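Hypothetical protein TM1380 (Thermotoga maritima, PDB 1Z85) probably methylates N3 of a specific uridine in 16S ribosomal RNA, with S-adenosylmethionine as methyl donor. Local coordinates at residues 89-94 with 104-109; 117-122 with 183-188; 133-138 with 148-153. One frame throughout, in Å; residues are numbered along the deposited sequence.

Contact 1: 89-94 with 104-109; sequences VVVPIG and EKCVEL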
ATOM      1  N   VAL B  89      -3.696  16.969  -3.502  1.00 41.20           N
ATOM      2  CA  VAL B  89      -3.625  16.352  -2.194  1.00 39.27           C
ATOM      3  C   VAL B  89      -2.919  17.299  -1.230  1.00 38.45           C
ATOM      4  O   VAL B  89      -1.872  17.849  -1.545  1.00 41.64           O
ATOM      5  CB  VAL B  89      -2.881  14.994  -2.279  1.00 35.32           C
ATOM      6  CG1 VAL B  89      -2.772  14.347  -0.953  1.00 43.41           C
ATOM      7  CG2 VAL B  89      -3.637  13.989  -3.240  1.00 35.13           C
ATOM      8  N   VAL B  90      -3.482  17.459  -0.040  1.00 39.16           N
ATOM      9  CA  VAL B  90      -2.801  18.152   1.063  1.00 37.53           C
ATOM     10  C   VAL B  90      -2.101  17.102   1.897  1.00 35.78           C
ATOM     11  O   VAL B  90      -2.770  16.214   2.462  1.00 39.63           O
ATOM     12  CB  VAL B  90      -3.763  18.897   1.948  1.00 36.72           C
ATOM     13  CG1 VAL B  90      -3.037  19.515   3.111  1.00 36.66           C
ATOM     14  CG2 VAL B  90      -4.484  19.951   1.122  1.00 41.66           C
ATOM     15  N   VAL B  91      -0.761  17.152   1.853  1.00 36.53           N
ATOM     16  CA  VAL B  91       0.152  16.276   2.601  1.00 35.59           C
ATOM     17  C   VAL B  91       0.587  16.978   3.898  1.00 38.78           C
ATOM     18  O   VAL B  91       1.049  18.133   3.884  1.00 39.20           O
ATOM     19  CB  VAL B  91       1.361  15.912   1.740  1.00 40.62           C
ATOM     20  CG1 VAL B  91       2.460  15.118   2.534  1.00 40.38           C
ATOM     21  CG2 VAL B  91       0.892  15.113   0.489  1.00 39.42           C
ATOM     22  N   PRO B  92       0.369  16.315   5.046  1.00 39.16           N
ATOM     23  CA  PRO B  92       0.815  16.885   6.297  1.00 36.46           C
ATOM     24  C   PRO B  92       2.343  16.894   6.384  1.00 38.18           C
ATOM     25  O   PRO B  92       2.992  15.910   5.987  1.00 37.53           O
ATOM     26  CB  PRO B  92       0.206  15.965   7.357  1.00 37.54           C
ATOM     27  CG  PRO B  92      -0.036  14.658   6.646  1.00 43.83           C
ATOM     28  CD  PRO B  92      -0.307  15.012   5.211  1.00 39.24           C
ATOM     29  N   ILE B  93       2.884  18.015   6.863  1.00 35.25           N
ATOM     30  CA  ILE B  93       4.282  18.164   7.206  1.00 37.02           C
ATOM     31  C   ILE B  93       4.490  17.488   8.561  1.00 40.34           C
ATOM     32  O   ILE B  93       4.071  17.999   9.586  1.00 34.47           O
ATOM     33  CB  ILE B  93       4.713  19.627   7.255  1.00 38.76           C
ATOM     34  CG1 ILE B  93       4.640  20.242   5.853  1.00 40.72           C
ATOM     35  CG2 ILE B  93       6.105  19.746   7.776  1.00 39.88           C
ATOM     36  CD1 ILE B  93       4.725  21.787   5.840  1.00 38.01           C
ATOM     37  N   GLY B  94       5.085  16.288   8.517  1.00 37.66           N
ATOM     38  CA  GLY B  94       5.250  15.431   9.699  1.00 38.25           C
ATOM     39  C   GLY B  94       6.541  14.630   9.605  1.00 38.86           C
ATOM     40  O   GLY B  94       7.480  15.050   8.937  1.00 39.66           O
ATOM     41  N   GLU B 104       5.547  10.078  -2.479  1.00 35.91           N
ATOM     42  CA  GLU B 104       5.844   9.027  -3.483  1.00 39.09           C
ATOM     43  C   GLU B 104       4.582   8.456  -4.077  1.00 38.42           C
ATOM     44  O   GLU B 104       4.465   8.215  -5.294  1.00 39.60           O
ATOM     45  CB  GLU B 104       6.708   7.926  -2.861  1.00 38.58           C
ATOM     46  CG  GLU B 104       8.228   8.277  -2.846  1.00 55.52           C
ATOM     47  CD  GLU B 104       9.176   7.299  -2.072  1.00 52.28           C
ATOM     48  OE1 GLU B 104       8.754   6.227  -1.551  1.00 67.06           O
ATOM     49  OE2 GLU B 104      10.371   7.680  -1.967  1.00 69.16           O
ATOM     50  N   LYS B 105       3.621   8.226  -3.204  1.00 41.83           N
ATOM     51  CA  LYS B 105       2.278   7.744  -3.592  1.00 39.23           C
ATOM     52  C   LYS B 105       1.519   8.715  -4.396  1.00 39.26           C
ATOM     53  O   LYS B 105       0.812   8.331  -5.317  1.00 37.53           O
ATOM     54  CB  LYS B 105       1.481   7.364  -2.350  1.00 41.73           C
ATOM     55  CG  LYS B 105       1.708   5.903  -1.885  1.00 45.41           C
ATOM     56  CD  LYS B 105       3.157   5.468  -2.042  1.00 53.72           C
ATOM     57  CE  LYS B 105       3.296   4.066  -2.501  1.00 46.93           C
ATOM     58  NZ  LYS B 105       4.711   3.757  -2.961  1.00 59.57           N
ATOM     59  N   CYS B 106       1.633   9.991  -4.078  1.00 41.48           N
ATOM     60  CA  CYS B 106       1.040  11.024  -4.938  1.00 39.72           C
ATOM     61  C   CYS B 106       1.562  11.023  -6.379  1.00 44.07           C
ATOM     62  O   CYS B 106       0.802  11.205  -7.329  1.00 43.82           O
ATOM     63  CB  CYS B 106       1.297  12.406  -4.354  1.00 47.33           C
ATOM     64  SG  CYS B 106       0.256  12.839  -2.962  1.00 45.57           S
ATOM     65  N   VAL B 107       2.865  10.849  -6.564  1.00 43.84           N
ATOM     66  CA  VAL B 107       3.419  10.681  -7.932  1.00 40.85           C
ATOM     67  C   VAL B 107       2.822   9.469  -8.574  1.00 38.86           C
ATOM     68  O   VAL B 107       2.333   9.502  -9.695  1.00 36.04           O
ATOM     69  CB  VAL B 107       4.976  10.496  -7.915  1.00 41.26           C
ATOM     70  CG1 VAL B 107       5.539  10.297  -9.297  1.00 39.63           C
ATOM     71  CG2 VAL B 107       5.659  11.670  -7.234  1.00 43.31           C
ATOM     72  N   GLU B 108       2.882   8.374  -7.850  1.00 38.08           N
ATOM     73  CA  GLU B 108       2.432   7.109  -8.339  1.00 41.03           C
ATOM     74  C   GLU B 108       0.988   7.047  -8.793  1.00 38.73           C
ATOM     75  O   GLU B 108       0.679   6.399  -9.773  1.00 39.22           O
ATOM     76  CB  GLU B 108       2.610   6.060  -7.235  1.00 41.87           C
ATOM     77  CG  GLU B 108       3.003   4.787  -7.761  1.00 49.36           C
ATOM     78  CD  GLU B 108       3.010   3.684  -6.729  1.00 55.62           C
ATOM     79  OE1 GLU B 108       3.363   3.941  -5.562  1.00 49.56           O
ATOM     80  OE2 GLU B 108       2.668   2.557  -7.138  1.00 50.09           O
ATOM     81  N   LEU B 109       0.118   7.682  -8.031  1.00 37.16           N
ATOM     82  CA  LEU B 109      -1.328   7.633  -8.203  1.00 36.86           C
ATOM     83  C   LEU B 109      -1.895   8.767  -9.036  1.00 37.13           C
ATOM     84  O   LEU B 109      -3.112   9.043  -8.994  1.00 35.91           O
ATOM     85  CB  LEU B 109      -2.030   7.640  -6.821  1.00 37.77           C
ATOM     86  CG  LEU B 109      -1.675   6.408  -5.959  1.00 35.08           C
ATOM     87  CD1 LEU B 109      -2.189   6.524  -4.547  1.00 32.08           C
ATOM     88  CD2 LEU B 109      -2.207   5.147  -6.616  1.00 37.72           C
TER
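Val89 and Cys106 mark the nearest approach of the two backbones, with 7.6 Å between the CA of Val89 and the CA of Cys106; the strand 89-92 packs against the last turns of the helix that ends at Glu108. Leu109 leaves helical geometry, although its N still bonds to Lys105 O at 2.9 Å. One thiol carries the contact. With chi1 at -77°, Cys106 SG lies beside its own backbone N, pointing away from the carbonyl carbon and toward the sheet. It settles over the branch point of Val89, 3.9 Å from Val89 CB, and Val89 CG1 lies equally near. Val91, two residues on and on the same side of the strand, adds a looser touch: its CG2 is 4.2 Å from Cys106 SG. Val111 and Ile114 also touch the buried Cys106, so the neighbours named here are apolar. Another face of the helix carries a charge pair: Lys105 NZ meets Glu108 OE1 at 2.9 Å in a salt bridge whose hydrogen bond is weak, while Glu108 OE2 is gripped by Thr218 OG1 and Arg215 N of the second subunit. The helix thus faces the sheet on one side and the dimer partner on another. This is the helix-on-strand packing of a beta-alpha-beta unit, strand 87-92, helix 96-108 and strand 113-117, in the parallel sheet of the SPOUT methyltransferase domain.

Contact 2: 117-122 with 183-188; sequences HKFERS and TVVVGP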
ATOM      1  N   HIS B 117       1.027  21.152   4.281  1.00 38.42           N
ATOM      2  CA  HIS B 117       0.487  21.886   5.405  1.00 37.79           C
ATOM      3  C   HIS B 117       0.981  21.353   6.777  1.00 37.29           C
ATOM      4  O   HIS B 117       1.052  20.173   7.036  1.00 41.57           O
ATOM      5  CB  HIS B 117      -1.067  21.883   5.306  1.00 40.85           C
ATOM      6  CG  HIS B 117      -1.747  22.785   6.299  1.00 27.48           C
ATOM      7  ND1 HIS B 117      -2.442  22.294   7.389  1.00 35.97           N
ATOM      8  CD2 HIS B 117      -1.832  24.135   6.375  1.00 38.87           C
ATOM      9  CE1 HIS B 117      -2.904  23.309   8.107  1.00 33.09           C
ATOM     10  NE2 HIS B 117      -2.591  24.437   7.488  1.00 36.48           N
ATOM     11  N   LYS B 118       1.357  22.261   7.638  1.00 40.98           N
ATOM     12  CA  LYS B 118       1.710  21.929   8.991  1.00 43.66           C
ATOM     13  C   LYS B 118       0.444  22.071   9.888  1.00 39.82           C
ATOM     14  O   LYS B 118      -0.010  23.184  10.246  1.00 37.70           O
ATOM     15  CB  LYS B 118       2.841  22.860   9.435  1.00 46.59           C
ATOM     16  CG  LYS B 118       3.603  22.509  10.750  1.00 53.01           C
ATOM     17  CD  LYS B 118       4.149  23.877  11.325  1.00 49.00           C
ATOM     18  CE  LYS B 118       5.220  23.760  12.420  1.00 62.25           C
ATOM     19  NZ  LYS B 118       6.246  24.899  12.388  1.00 61.38           N
ATOM     20  N   PHE B 119      -0.122  20.929  10.263  1.00 38.72           N
ATOM     21  CA  PHE B 119      -1.340  20.923  11.103  1.00 39.05           C
ATOM     22  C   PHE B 119      -0.948  21.350  12.495  1.00 40.56           C
ATOM     23  O   PHE B 119       0.251  21.338  12.829  1.00 38.35           O
ATOM     24  CB  PHE B 119      -2.009  19.551  11.080  1.00 40.59           C
ATOM     25  CG  PHE B 119      -2.647  19.217   9.741  1.00 42.22           C
ATOM     26  CD1 PHE B 119      -1.879  18.716   8.682  1.00 39.12           C
ATOM     27  CD2 PHE B 119      -3.990  19.413   9.532  1.00 44.30           C
ATOM     28  CE1 PHE B 119      -2.436  18.431   7.457  1.00 37.69           C
ATOM     29  CE2 PHE B 119      -4.561  19.114   8.302  1.00 39.97           C
ATOM     30  CZ  PHE B 119      -3.779  18.621   7.261  1.00 42.61           C
ATOM     31  N   GLU B 120      -1.939  21.728  13.312  1.00 43.07           N
ATOM     32  CA  GLU B 120      -1.663  22.351  14.610  1.00 44.28           C
ATOM     33  C   GLU B 120      -0.865  21.437  15.545  1.00 42.36           C
ATOM     34  O   GLU B 120      -0.023  21.901  16.306  1.00 42.74           O
ATOM     35  CB  GLU B 120      -2.964  22.863  15.286  1.00 45.27           C
ATOM     36  CG  GLU B 120      -3.482  24.190  14.677  1.00 50.55           C
ATOM     37  CD  GLU B 120      -4.907  24.650  15.117  1.00 53.30           C
ATOM     38  OE1 GLU B 120      -5.601  23.995  15.953  1.00 55.43           O
ATOM     39  OE2 GLU B 120      -5.337  25.707  14.582  1.00 64.10           O
ATOM     40  N   ARG B 121      -1.103  20.134  15.475  1.00 41.53           N
ATOM     41  CA  ARG B 121      -0.379  19.202  16.342  1.00 42.32           C
ATOM     42  C   ARG B 121       1.024  18.774  15.902  1.00 41.35           C
ATOM     43  O   ARG B 121       1.652  17.998  16.626  1.00 43.16           O
ATOM     44  CB  ARG B 121      -1.247  17.978  16.598  1.00 40.23           C
ATOM     45  CG  ARG B 121      -2.401  18.332  17.524  1.00 41.23           C
ATOM     46  CD  ARG B 121      -3.272  17.171  17.760  1.00 41.57           C
ATOM     47  NE  ARG B 121      -4.476  17.538  18.502  1.00 40.93           N
ATOM     48  CZ  ARG B 121      -5.442  16.672  18.780  1.00 39.50           C
ATOM     49  NH1 ARG B 121      -5.341  15.419  18.373  1.00 43.38           N
ATOM     50  NH2 ARG B 121      -6.513  17.052  19.448  1.00 39.93           N
ATOM     51  N   SER B 122       1.512  19.272  14.764  1.00 38.94           N
ATOM     52  CA  SER B 122       2.865  18.933  14.263  1.00 40.87           C
ATOM     53  C   SER B 122       3.809  20.080  14.512  1.00 41.85           C
ATOM     54  O   SER B 122       3.417  21.211  14.352  1.00 37.40           O
ATOM     55  CB  SER B 122       2.859  18.699  12.777  1.00 39.94           C
ATOM     56  OG  SER B 122       4.157  18.449  12.260  1.00 42.89           O
ATOM     57  N   THR B 183      -9.827  18.001  -4.159  1.00 40.59           N
ATOM     58  CA  THR B 183      -8.746  18.040  -3.187  1.00 39.45           C
ATOM     59  C   THR B 183      -8.952  16.985  -2.107  1.00 39.92           C
ATOM     60  O   THR B 183     -10.030  16.924  -1.519  1.00 41.41           O
ATOM     61  CB  THR B 183      -8.683  19.451  -2.521  1.00 40.49           C
ATOM     62  OG1 THR B 183      -8.505  20.410  -3.551  1.00 34.15           O
ATOM     63  CG2 THR B 183      -7.536  19.576  -1.562  1.00 41.83           C
ATOM     64  N   VAL B 184      -7.945  16.120  -1.895  1.00 39.01           N
ATOM     65  CA  VAL B 184      -7.940  15.193  -0.778  1.00 39.40           C
ATOM     66  C   VAL B 184      -7.000  15.726   0.294  1.00 40.15           C
ATOM     67  O   VAL B 184      -5.873  16.054  -0.009  1.00 39.78           O
ATOM     68  CB  VAL B 184      -7.399  13.801  -1.183  1.00 38.17           C
ATOM     69  CG1 VAL B 184      -7.603  12.823  -0.059  1.00 43.25           C
ATOM     70  CG2 VAL B 184      -8.072  13.288  -2.486  1.00 37.55           C
ATOM     71  N   VAL B 185      -7.486  15.793   1.528  1.00 40.94           N
ATOM     72  CA  VAL B 185      -6.769  16.327   2.689  1.00 39.10           C
ATOM     73  C   VAL B 185      -6.421  15.118   3.536  1.00 39.13           C
ATOM     74  O   VAL B 185      -7.291  14.547   4.173  1.00 35.87           O
ATOM     75  CB  VAL B 185      -7.680  17.312   3.515  1.00 38.28           C
ATOM     76  CG1 VAL B 185      -7.023  17.805   4.803  1.00 39.67           C
ATOM     77  CG2 VAL B 185      -8.067  18.494   2.697  1.00 45.63           C
ATOM     78  N   VAL B 186      -5.166  14.653   3.460  1.00 41.49           N
ATOM     79  CA  VAL B 186      -4.678  13.607   4.370  1.00 36.62           C
ATOM     80  C   VAL B 186      -4.395  14.191   5.791  1.00 38.66           C
ATOM     81  O   VAL B 186      -3.612  15.115   5.968  1.00 41.70           O
ATOM     82  CB  VAL B 186      -3.386  12.978   3.819  1.00 35.50           C
ATOM     83  CG1 VAL B 186      -2.858  11.919   4.778  1.00 38.49           C
ATOM     84  CG2 VAL B 186      -3.619  12.402   2.395  1.00 39.65           C
ATOM     85  N   GLY B 187      -4.981  13.605   6.803  1.00 40.82           N
ATOM     86  CA  GLY B 187      -4.840  14.126   8.158  1.00 40.27           C
ATOM     87  C   GLY B 187      -3.490  13.882   8.808  1.00 40.20           C
ATOM     88  O   GLY B 187      -2.731  12.965   8.417  1.00 38.06           O
ATOM     89  N   PRO B 188      -3.167  14.703   9.820  1.00 38.93           N
ATOM     90  CA  PRO B 188      -1.893  14.570  10.507  1.00 39.31           C
ATOM     91  C   PRO B 188      -1.819  13.373  11.480  1.00 39.75           C
ATOM     92  O   PRO B 188      -2.831  12.862  11.951  1.00 37.22           O
ATOM     93  CB  PRO B 188      -1.774  15.892  11.257  1.00 40.88           C
ATOM     94  CG  PRO B 188      -3.171  16.255  11.580  1.00 39.65           C
ATOM     95  CD  PRO B 188      -3.993  15.771  10.397  1.00 38.98           C
TER
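Ser122 OG is gripped twice, by the carbonyl oxygen of Ile93 and the backbone N of His124, and helps anchor the loop that lays Phe119 against Pro188. The loop turns sharply: Phe119 to Ser122 form a type I beta turn, closed by Ser122 N to Phe119 O at 3.1 Å. Phe119 has chi1 at -70°, which sets CG beside its backbone N and sends the ring toward Pro188 and the end of strand 182-186. Pro188 lies over one face in a CH-pi contact, its CD 3.8 Å from the centroid of the Phe119 ring and 13° off the normal. The proline also reaches the root of the ring, with Pro188 CG 3.5 Å from Phe119 CG. Over the centre of the opposite face stands His117 ND1, which leaves the phenyl ring held between two neighbours. At the far end of the ring, Phe119 CZ meets Val185 CG1 near the ring plane, at 4.2 Å, and approaches Val186 O obliquely, at 3.7 Å. Replacing Phe119 by alanine removes the ring and would probably open a gap between Pro188 and His117, leaving the proline without an aromatic face to lie on. Arg121 NH1, bonded to Gly190 O, ties the same two loops further out. Two loops packed together at the C-terminal ends of parallel strands are consistent with the SPOUT alpha/beta-knot fold, in which loops around the knot probably help to shape the cofactor pocket, as in relatives.

Contact 3: 133-138 with 148-153; sequences IVVREA and PKVSFL
Val135 and Pro148 reach toward each other across a beta-alpha-beta unit, in which helix 128-142 links strand 113-117 to strand 149-152 and packs against the sheet that both strands belong to. Val135 forks, and each branch takes a different partner. The CG1 branch, anti to the backbone N with chi1 at 165°, meets the proline head on, 4.0 Å from Pro148 CD and as far from Pro148 CG. The CG2 branch is left for Val150. These two valines slide past each other in opposite directions instead of meeting end to end. Pro148 stands just before the strand, so Val135 spans the residue before the strand and its second residue, Val150; the CA of Val135 is 7.5 Å from the CA of Pro148. Lys149 and Ser151, in alternation with Val150, pair their backbones with strand 113-117 and the residue before it, which fixes 149-152 at an outer position of the parallel sheet within this chain. Ile103 of helix 96-108 and Phe147 also touch Val135. The helix also turns charges toward the N-terminal part of the chain: Arg136 forms salt bridges with Asp29 and Glu32, and Glu137 with Arg31. Val150 has its CG1 beside its own backbone N, at chi1 -62°, and this methyl is the one that reaches Val135, its CG1 4.1 Å from Val135 CG2.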
ATOM      1  N   ILE B 133      13.127  16.485  -4.879  1.00 36.47           N
ATOM      2  CA  ILE B 133      13.934  15.295  -5.180  1.00 35.77           C
ATOM      3  C   ILE B 133      13.134  13.986  -5.045  1.00 38.49           C
ATOM      4  O   ILE B 133      13.344  13.032  -5.803  1.00 37.09           O
ATOM      5  CB  ILE B 133      15.207  15.264  -4.303  1.00 35.51           C
ATOM      6  CG1 ILE B 133      16.137  16.408  -4.737  1.00 43.05           C
ATOM      7  CG2 ILE B 133      15.965  13.915  -4.416  1.00 38.97           C
ATOM      8  CD1 ILE B 133      17.226  16.667  -3.758  1.00 54.92           C
ATOM      9  N   VAL B 134      12.238  13.912  -4.064  1.00 38.68           N
ATOM     10  CA  VAL B 134      11.481  12.682  -3.831  1.00 36.74           C
ATOM     11  C   VAL B 134      10.551  12.520  -5.023  1.00 39.30           C
ATOM     12  O   VAL B 134      10.404  11.428  -5.557  1.00 36.13           O
ATOM     13  CB  VAL B 134      10.620  12.745  -2.511  1.00 38.77           C
ATOM     14  CG1 VAL B 134       9.750  11.501  -2.385  1.00 39.84           C
ATOM     15  CG2 VAL B 134      11.476  12.849  -1.271  1.00 37.56           C
ATOM     16  N   VAL B 135       9.896  13.610  -5.418  1.00 35.90           N
ATOM     17  CA  VAL B 135       9.070  13.625  -6.641  1.00 36.11           C
ATOM     18  C   VAL B 135       9.843  13.220  -7.908  1.00 34.24           C
ATOM     19  O   VAL B 135       9.425  12.362  -8.687  1.00 35.62           O
ATOM     20  CB  VAL B 135       8.467  15.037  -6.853  1.00 37.43           C
ATOM     21  CG1 VAL B 135       7.925  15.180  -8.270  1.00 40.73           C
ATOM     22  CG2 VAL B 135       7.403  15.295  -5.785  1.00 33.40           C
ATOM     23  N   ARG B 136      10.986  13.835  -8.105  1.00 35.25           N
ATOM     24  CA  ARG B 136      11.821  13.489  -9.241  1.00 36.19           C
ATOM     25  C   ARG B 136      12.133  11.989  -9.237  1.00 37.14           C
ATOM     26  O   ARG B 136      11.971  11.320 -10.220  1.00 36.66           O
ATOM     27  CB  ARG B 136      13.106  14.302  -9.182  1.00 36.59           C
ATOM     28  CG  ARG B 136      14.024  14.040 -10.336  1.00 41.87           C
ATOM     29  CD  ARG B 136      15.476  14.070  -9.930  1.00 51.56           C
ATOM     30  NE  ARG B 136      15.852  15.426  -9.583  1.00 42.82           N
ATOM     31  CZ  ARG B 136      17.062  15.954  -9.745  1.00 42.57           C
ATOM     32  NH1 ARG B 136      18.080  15.255 -10.264  1.00 37.38           N
ATOM     33  NH2 ARG B 136      17.240  17.218  -9.389  1.00 43.08           N
ATOM     34  N   GLU B 137      12.633  11.463  -8.132  1.00 39.69           N
ATOM     35  CA  GLU B 137      13.125  10.086  -8.148  1.00 42.14           C
ATOM     36  C   GLU B 137      11.960   9.142  -8.369  1.00 40.98           C
ATOM     37  O   GLU B 137      12.078   8.217  -9.136  1.00 39.47           O
ATOM     38  CB  GLU B 137      13.907   9.733  -6.861  1.00 43.99           C
ATOM     39  CG  GLU B 137      15.271  10.514  -6.698  1.00 46.57           C
ATOM     40  CD  GLU B 137      16.332  10.228  -7.803  1.00 55.18           C
ATOM     41  OE1 GLU B 137      16.087   9.435  -8.735  1.00 59.45           O
ATOM     42  OE2 GLU B 137      17.430  10.802  -7.747  1.00 53.85           O
ATOM     43  N   ALA B 138      10.827   9.407  -7.731  1.00 40.00           N
ATOM     44  CA  ALA B 138       9.599   8.607  -7.957  1.00 39.89           C
ATOM     45  C   ALA B 138       9.093   8.657  -9.396  1.00 39.35           C
ATOM     46  O   ALA B 138       8.780   7.625 -10.004  1.00 40.02           O
ATOM     47  CB  ALA B 138       8.485   9.053  -7.010  1.00 39.33           C
ATOM     48  N   PRO B 148       4.075  16.141 -10.658  1.00 37.96           N
ATOM     49  CA  PRO B 148       3.232  17.006  -9.850  1.00 40.30           C
ATOM     50  C   PRO B 148       3.998  18.239  -9.367  1.00 42.10           C
ATOM     51  O   PRO B 148       5.208  18.176  -9.137  1.00 41.75           O
ATOM     52  CB  PRO B 148       2.841  16.132  -8.643  1.00 42.68           C
ATOM     53  CG  PRO B 148       3.895  15.096  -8.565  1.00 41.87           C
ATOM     54  CD  PRO B 148       4.286  14.848  -9.997  1.00 38.27           C
ATOM     55  N   LYS B 149       3.270  19.343  -9.226  1.00 42.47           N
ATOM     56  CA  LYS B 149       3.789  20.541  -8.638  1.00 43.95           C
ATOM     57  C   LYS B 149       3.738  20.370  -7.127  1.00 42.76           C
ATOM     58  O   LYS B 149       2.950  19.581  -6.649  1.00 38.79           O
ATOM     59  CB  LYS B 149       2.936  21.761  -9.023  1.00 46.19           C
ATOM     60  CG  LYS B 149       2.540  21.903 -10.482  1.00 52.78           C
ATOM     61  CD  LYS B 149       3.702  21.890 -11.463  1.00 66.23           C
ATOM     62  CE  LYS B 149       3.211  22.219 -12.904  1.00 69.57           C
ATOM     63  NZ  LYS B 149       4.191  21.871 -13.995  1.00 72.23           N
ATOM     64  N   VAL B 150       4.603  21.090  -6.396  1.00 41.58           N
ATOM     65  CA  VAL B 150       4.606  21.126  -4.924  1.00 42.05           C
ATOM     66  C   VAL B 150       4.521  22.583  -4.461  1.00 40.26           C
ATOM     67  O   VAL B 150       5.090  23.452  -5.081  1.00 37.19           O
ATOM     68  CB  VAL B 150       5.847  20.422  -4.294  1.00 46.69           C
ATOM     69  CG1 VAL B 150       5.867  18.897  -4.672  1.00 45.13           C
ATOM     70  CG2 VAL B 150       7.126  21.110  -4.697  1.00 49.35           C
ATOM     71  N   SER B 151       3.716  22.828  -3.422  1.00 39.19           N
ATOM     72  CA  SER B 151       3.498  24.140  -2.864  1.00 39.42           C
ATOM     73  C   SER B 151       3.333  24.007  -1.345  1.00 39.30           C
ATOM     74  O   SER B 151       3.105  22.883  -0.811  1.00 41.94           O
ATOM     75  CB  SER B 151       2.211  24.727  -3.431  1.00 36.37           C
ATOM     76  OG  SER B 151       2.258  24.780  -4.851  1.00 43.06           O
ATOM     77  N   PHE B 152       3.499  25.128  -0.656  1.00 36.62           N
ATOM     78  CA  PHE B 152       3.097  25.238   0.733  1.00 34.32           C
ATOM     79  C   PHE B 152       1.641  25.686   0.752  1.00 35.05           C
ATOM     80  O   PHE B 152       1.158  26.291  -0.200  1.00 33.73           O
ATOM     81  CB  PHE B 152       3.936  26.244   1.501  1.00 35.89           C
ATOM     82  CG  PHE B 152       5.399  25.894   1.609  1.00 37.86           C
ATOM     83  CD1 PHE B 152       5.809  24.854   2.418  1.00 34.46           C
ATOM     84  CD2 PHE B 152       6.376  26.668   0.938  1.00 44.64           C
ATOM     85  CE1 PHE B 152       7.139  24.549   2.546  1.00 42.16           C
ATOM     86  CE2 PHE B 152       7.732  26.358   1.067  1.00 40.61           C
ATOM     87  CZ  PHE B 152       8.105  25.274   1.871  1.00 33.48           C
ATOM     88  N   LEU B 153       0.924  25.374   1.820  1.00 37.88           N
ATOM     89  CA  LEU B 153      -0.472  25.805   1.966  1.00 39.99           C
ATOM     90  C   LEU B 153      -0.611  26.419   3.348  1.00 41.59           C
ATOM     91  O   LEU B 153      -0.326  25.743   4.356  1.00 39.60           O
ATOM     92  CB  LEU B 153      -1.401  24.571   1.850  1.00 39.49           C
ATOM     93  CG  LEU B 153      -2.901  24.901   2.038  1.00 38.94           C
ATOM     94  CD1 LEU B 153      -3.389  25.751   0.891  1.00 36.39           C
ATOM     95  CD2 LEU B 153      -3.762  23.688   2.221  1.00 39.75           C
TER

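How the contacts relate
All three contacts lie in the methyltransferase domain and share its parallel sheet. Contacts 1 and 3 belong to successive beta-alpha-beta units that have strand 113-117 in common; their centres are about 8 Å apart, and helices 96-108 and 128-142 pack together, Glu104 against Val134 and Val107 against Ala138. The centre of contact 2 is about 11 Å from that of contact 1 and about 16 Å from that of contact 3. Neighbouring strands 87-92 and 182-186 join it to contact 1, with Val90 N 2.8 Å from Val184 O. Along the chain contact 1 closes first, then contact 2 opens, and contact 3 falls between its segments. Two local helix-on-sheet contacts and one long-range loop contact thus share one sheet, the last at strand ends where SPOUT relatives bind the cofactor.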